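MarR Like Protein, TVG0766549 (Thermoplasma volcanium, PDB 3LFK) is of unknown function but is a structural homologue of MarR-like transcriptional regulators, with a winged helix-turn-helix fold, although it was earlier reported as a mechanosensitive channel. Local coordinates at residues S10-K15 with T93-F98; V39-F44 with E67-N72. All blocks are in the same frame, centred on the assembly; numbering follows the deposited sequence.

Contact 1 joins the N-terminal segment 10-15, on strand 12-14, to residues 93-98 at the start of helix 94-116. Contact 2 packs helix 36-47 against helix 66-76. Their centres are about 14 Å apart. Along the chain both segments of contact 2 fall between the two of contact 1, so the helices of the winged helix-turn-helix core come after the N-terminal strand and before the long last helix. The two meet where the side chain of Leu-42, on helix 36-47, packs against the first turn of helix 94-116, its CD1 lying 4.0 Å from Gly-96 O. Contact 2 is thus core packing, while contact 1 lays the N-terminal segment against the first turn of helix 94-116.

Contact 1: residues S10-K15 with T93-F98; sequences SKVLVK and TSEGEF
A single glutamate, Glu-95, carries the whole of this contact from the helix side, apolar along its CB-CG stem and polar at its carboxylate. Both methyls of Val-12 rest on the stem: CG1 lies 3.7 Å from Glu-95 CG, and CG2 lies 3.7 Å from Glu-95 CB. The glutamate chain bends at its second torsion (chi2 63°), which swings the carboxylate off the valine and over to Lys-15. There Glu-95 OE2 sits 3.4 Å from Lys-15 CB and accepts a hydrogen bond from the backbone N of Gly-16, so one carboxylate oxygen is tied to the main chain just after the lysine. The ammonium itself stays back, Lys-15 NZ being 4.8 Å from Glu-95 OE1, a distance at which the opposite charges probably attract only modestly. In the winged helix-turn-helix fold this spot is the start of helix 94-116, just after strand 87-92, the central strand of the three-stranded antiparallel sheet. Thr-93 is its N-cap, with OG1 accepting from Gly-96 N at 3.0 Å. On the facing segment an ST turn, Val-12 N to Ser-10 OG at 3.0 Å, leads into strand 12-14, where Leu-13 and Val-14 form a classic beta bulge opposite Val-23.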
loop_
_atom_site.group_PDB
_atom_site.type_symbol
_atom_site.label_atom_id
_atom_site.label_comp_id
_atom_site.label_asym_id
_atom_site.label_seq_id
_atom_site.Cartn_x
_atom_site.Cartn_y
_atom_site.Cartn_z
ATOM N N SER A 10 -4.090 1.635 -13.633
ATOM C CA SER A 10 -4.553 2.195 -12.373
ATOM C C SER A 10 -5.512 1.237 -11.688
ATOM O O SER A 10 -6.281 0.547 -12.363
ATOM C CB SER A 10 -5.303 3.501 -12.611
ATOM O OG SER A 10 -5.893 3.973 -11.439
ATOM N N LYS A 11 -5.455 1.167 -10.360
ATOM C CA LYS A 11 -6.402 0.338 -9.625
ATOM C C LYS A 11 -7.429 1.236 -8.967
ATOM O O LYS A 11 -8.307 0.762 -8.235
ATOM C CB LYS A 11 -5.714 -0.492 -8.537
ATOM C CG LYS A 11 -4.735 -1.511 -9.081
ATOM C CD LYS A 11 -4.293 -2.456 -7.955
ATOM C CE LYS A 11 -3.271 -3.453 -8.496
ATOM N NZ LYS A 11 -3.806 -4.225 -9.675
ATOM N N VAL A 12 -7.339 2.544 -9.211
ATOM C CA VAL A 12 -8.291 3.447 -8.598
ATOM C C VAL A 12 -9.412 3.764 -9.610
ATOM O O VAL A 12 -9.202 4.486 -10.595
ATOM C CB VAL A 12 -7.616 4.747 -8.134
ATOM C CG1 VAL A 12 -8.661 5.698 -7.569
ATOM C CG2 VAL A 12 -6.574 4.437 -7.055
ATOM N N LEU A 13 -10.590 3.200 -9.363
ATOM C CA LEU A 13 -11.754 3.384 -10.233
ATOM C C LEU A 13 -12.459 4.677 -9.892
ATOM O O LEU A 13 -12.828 5.453 -10.782
ATOM C CB LEU A 13 -12.718 2.215 -10.061
ATOM C CG LEU A 13 -12.278 0.936 -10.775
ATOM C CD1 LEU A 13 -13.136 -0.244 -10.327
ATOM C CD2 LEU A 13 -12.374 1.146 -12.281
ATOM N N VAL A 14 -12.650 4.892 -8.604
ATOM C CA VAL A 14 -13.274 6.105 -8.098
ATOM C C VAL A 14 -12.532 6.514 -6.836
ATOM O O VAL A 14 -12.428 5.739 -5.881
ATOM C CB VAL A 14 -14.760 5.891 -7.721
ATOM C CG1 VAL A 14 -15.387 7.234 -7.341
ATOM C CG2 VAL A 14 -15.517 5.261 -8.874
ATOM N N LYS A 15 -11.999 7.731 -6.832
ATOM C CA LYS A 15 -11.294 8.211 -5.650
ATOM C C LYS A 15 -12.338 8.475 -4.569
ATOM O O LYS A 15 -13.498 8.767 -4.873
ATOM C CB LYS A 15 -10.525 9.500 -5.977
ATOM C CG LYS A 15 -9.519 9.349 -7.116
ATOM C CD LYS A 15 -8.822 10.666 -7.450
ATOM C CE LYS A 15 -7.841 11.044 -6.372
ATOM N NZ LYS A 15 -7.021 12.215 -6.772
ATOM N N THR A 93 -1.276 7.971 -1.357
ATOM C CA THR A 93 -2.444 8.785 -1.716
ATOM C C THR A 93 -3.553 8.348 -0.754
ATOM O O THR A 93 -3.403 7.371 -0.029
ATOM C CB THR A 93 -2.930 8.459 -3.118
ATOM O OG1 THR A 93 -3.233 7.061 -3.179
ATOM C CG2 THR A 93 -1.855 8.768 -4.163
ATOM N N SER A 94 -4.682 9.049 -0.759
ATOM C CA SER A 94 -5.782 8.648 0.106
ATOM C C SER A 94 -6.223 7.224 -0.242
ATOM O O SER A 94 -6.608 6.465 0.644
ATOM C CB SER A 94 -6.960 9.603 -0.050
ATOM O OG SER A 94 -6.582 10.899 0.370
ATOM N N GLU A 95 -6.154 6.862 -1.523
ATOM C CA GLU A 95 -6.549 5.521 -1.953
ATOM C C GLU A 95 -5.527 4.475 -1.471
ATOM O O GLU A 95 -5.886 3.362 -1.095
ATOM C CB GLU A 95 -6.712 5.470 -3.473
ATOM C CG GLU A 95 -7.908 6.295 -3.996
ATOM C CD GLU A 95 -7.774 7.787 -3.721
ATOM O OE1 GLU A 95 -6.682 8.345 -3.952
ATOM O OE2 GLU A 95 -8.764 8.421 -3.278
ATOM N N GLY A 96 -4.252 4.843 -1.474
ATOM C CA GLY A 96 -3.234 3.926 -0.993
ATOM C C GLY A 96 -3.395 3.716 0.511
ATOM O O GLY A 96 -3.202 2.598 0.996
ATOM N N GLU A 97 -3.735 4.772 1.244
ATOM C CA GLU A 97 -3.953 4.657 2.689
ATOM C C GLU A 97 -5.145 3.736 2.928
ATOM O O GLU A 97 -5.101 2.849 3.789
ATOM C CB GLU A 97 -4.214 6.041 3.295
ATOM C CG GLU A 97 -3.035 6.975 3.068
ATOM C CD GLU A 97 -2.659 7.779 4.277
ATOM O OE1 GLU A 97 -3.549 8.457 4.836
ATOM O OE2 GLU A 97 -1.468 7.740 4.658
ATOM N N PHE A 98 -6.201 3.927 2.144
ATOM C CA PHE A 98 -7.402 3.099 2.257
ATOM C C PHE A 98 -7.086 1.605 2.076
ATOM O O PHE A 98 -7.496 0.751 2.871
ATOM C CB PHE A 98 -8.433 3.529 1.193
ATOM C CG PHE A 98 -9.694 2.709 1.200
ATOM C CD1 PHE A 98 -10.707 2.984 2.108
ATOM C CD2 PHE A 98 -9.844 1.636 0.330
ATOM C CE1 PHE A 98 -11.854 2.189 2.139
ATOM C CE2 PHE A 98 -10.982 0.839 0.357
ATOM C CZ PHE A 98 -11.989 1.119 1.265
#

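Contact 2: residues V39-F44 with E67-N72; sequences VSLLLF and ESVLKN
This is a small, buried helix-helix contact in the core of the helix-turn-helix domain, apolar between side chains, with one methyl also set against the backbone of the far helix: Leu-41 of helix 36-47 reaches across to Val-69 and Leu-70 of helix 66-76. Most of the touching is by that methyl, CD2, which meets the far helix where Val-69 passes into Leu-70. With CG anti to the backbone N (chi1 -180°), the leucine extends from its own helix and delivers CD2 to the backbone of the other, 3.6 Å from Leu-70 N and 3.7 Å from Leu-70 CA. The same methyl touches a side chain of each residue: Val-69 CG1 at 3.8 Å and Leu-70 CB at 3.9 Å. Val-69 CG1 also lies 4.0 Å from Leu-41 CB, so the valine branch runs alongside the base of the leucine as well as its tip. Of the Leu-70 side chain CB comes nearest; the side chain also packs on Leu-54. Around the contact, Leu-41 also packs on Ile-57, so helix 54-60 joins both partners through Ile-57 and Leu-54. Val-69 extends the interface along helix 36-47 to Asp-37 and Glu-38, while Leu-42 and Leu-43 of that helix lean on helix 94-116.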
loop_
_atom_site.group_PDB
_atom_site.type_symbol
_atom_site.label_atom_id
_atom_site.label_comp_id
_atom_site.label_asym_id
_atom_site.label_seq_id
_atom_site.Cartn_x
_atom_site.Cartn_y
_atom_site.Cartn_z
ATOM N N VAL A 39 2.632 -5.446 -1.721
ATOM C CA VAL A 39 1.892 -5.352 -0.479
ATOM C C VAL A 39 2.876 -5.003 0.636
ATOM O O VAL A 39 2.624 -4.113 1.437
ATOM C CB VAL A 39 1.194 -6.684 -0.160
ATOM C CG1 VAL A 39 0.501 -6.591 1.200
ATOM C CG2 VAL A 39 0.131 -6.998 -1.218
ATOM N N SER A 40 4.004 -5.705 0.683
ATOM C CA SER A 40 5.016 -5.397 1.699
ATOM C C SER A 40 5.433 -3.919 1.665
ATOM O O SER A 40 5.507 -3.243 2.707
ATOM C CB SER A 40 6.245 -6.283 1.462
ATOM O OG SER A 40 5.908 -7.631 1.719
ATOM N N LEU A 41 5.700 -3.389 0.469
ATOM C CA LEU A 41 6.099 -2.002 0.381
ATOM C C LEU A 41 4.972 -1.041 0.797
ATOM O O LEU A 41 5.208 -0.053 1.459
ATOM C CB LEU A 41 6.565 -1.662 -1.038
ATOM C CG LEU A 41 7.003 -0.196 -1.151
ATOM C CD1 LEU A 41 8.162 0.135 -0.187
ATOM C CD2 LEU A 41 7.432 0.075 -2.588
ATOM N N LEU A 42 3.748 -1.326 0.365
ATOM C CA LEU A 42 2.619 -0.477 0.729
ATOM C C LEU A 42 2.458 -0.402 2.255
ATOM O O LEU A 42 2.214 0.669 2.811
ATOM C CB LEU A 42 1.336 -1.030 0.074
ATOM C CG LEU A 42 0.070 -0.199 0.280
ATOM C CD1 LEU A 42 0.169 1.067 -0.528
ATOM C CD2 LEU A 42 -1.155 -1.009 -0.160
ATOM N N LEU A 43 2.575 -1.550 2.919
ATOM C CA LEU A 43 2.435 -1.585 4.373
ATOM C C LEU A 43 3.634 -0.905 5.038
ATOM O O LEU A 43 3.496 -0.299 6.102
ATOM C CB LEU A 43 2.293 -3.038 4.870
ATOM C CG LEU A 43 1.033 -3.750 4.375
ATOM C CD1 LEU A 43 0.935 -5.136 5.008
ATOM C CD2 LEU A 43 -0.185 -2.932 4.699
ATOM N N PHE A 44 4.801 -0.995 4.417
ATOM C CA PHE A 44 5.977 -0.331 4.976
ATOM C C PHE A 44 5.692 1.178 4.960
ATOM O O PHE A 44 5.927 1.885 5.934
ATOM C CB PHE A 44 7.208 -0.666 4.132
ATOM C CG PHE A 44 8.443 0.109 4.512
ATOM C CD1 PHE A 44 9.301 -0.360 5.503
ATOM C CD2 PHE A 44 8.744 1.311 3.876
ATOM C CE1 PHE A 44 10.442 0.369 5.849
ATOM C CE2 PHE A 44 9.880 2.043 4.210
ATOM C CZ PHE A 44 10.730 1.570 5.202
ATOM N N GLU A 67 12.691 0.580 -6.209
ATOM C CA GLU A 67 12.149 1.560 -7.142
ATOM C C GLU A 67 11.154 0.965 -8.114
ATOM O O GLU A 67 10.172 1.615 -8.468
ATOM C CB GLU A 67 13.261 2.278 -7.910
ATOM C CG GLU A 67 14.227 2.984 -6.977
ATOM C CD GLU A 67 15.229 3.846 -7.699
ATOM O OE1 GLU A 67 15.266 3.819 -8.952
ATOM O OE2 GLU A 67 15.983 4.551 -7.004
ATOM N N SER A 68 11.393 -0.260 -8.568
ATOM C CA SER A 68 10.459 -0.888 -9.498
ATOM C C SER A 68 9.146 -1.186 -8.782
ATOM O O SER A 68 8.057 -0.995 -9.344
ATOM C CB SER A 68 11.032 -2.204 -10.038
ATOM O OG SER A 68 10.097 -2.856 -10.883
ATOM N N VAL A 69 9.248 -1.675 -7.551
ATOM C CA VAL A 69 8.041 -1.985 -6.782
ATOM C C VAL A 69 7.249 -0.686 -6.533
ATOM O O VAL A 69 6.016 -0.640 -6.704
ATOM C CB VAL A 69 8.392 -2.640 -5.422
ATOM C CG1 VAL A 69 7.108 -3.048 -4.699
ATOM C CG2 VAL A 69 9.241 -3.891 -5.637
ATOM N N LEU A 70 7.959 0.364 -6.146
ATOM C CA LEU A 70 7.324 1.662 -5.886
ATOM C C LEU A 70 6.645 2.199 -7.153
ATOM O O LEU A 70 5.535 2.722 -7.063
ATOM C CB LEU A 70 8.368 2.673 -5.394
ATOM C CG LEU A 70 7.846 4.094 -5.124
ATOM C CD1 LEU A 70 6.696 4.089 -4.106
ATOM C CD2 LEU A 70 9.011 4.961 -4.610
ATOM N N LYS A 71 7.302 2.088 -8.311
ATOM C CA LYS A 71 6.696 2.582 -9.545
ATOM C C LYS A 71 5.379 1.880 -9.812
ATOM O O LYS A 71 4.461 2.491 -10.317
ATOM C CB LYS A 71 7.627 2.424 -10.741
ATOM C CG LYS A 71 8.730 3.472 -10.734
ATOM C CD LYS A 71 9.648 3.298 -11.949
ATOM C CE LYS A 71 11.093 3.523 -11.581
ATOM N NZ LYS A 71 11.991 3.286 -12.746
ATOM N N ASN A 72 5.290 0.592 -9.490
ATOM C CA ASN A 72 3.998 -0.084 -9.663
ATOM C C ASN A 72 2.943 0.532 -8.729
ATOM O O ASN A 72 1.809 0.775 -9.140
ATOM C CB ASN A 72 4.138 -1.594 -9.399
ATOM C CG ASN A 72 4.695 -2.318 -10.594
ATOM O OD1 ASN A 72 4.182 -2.164 -11.701
ATOM N ND2 ASN A 72 5.735 -3.109 -10.391
#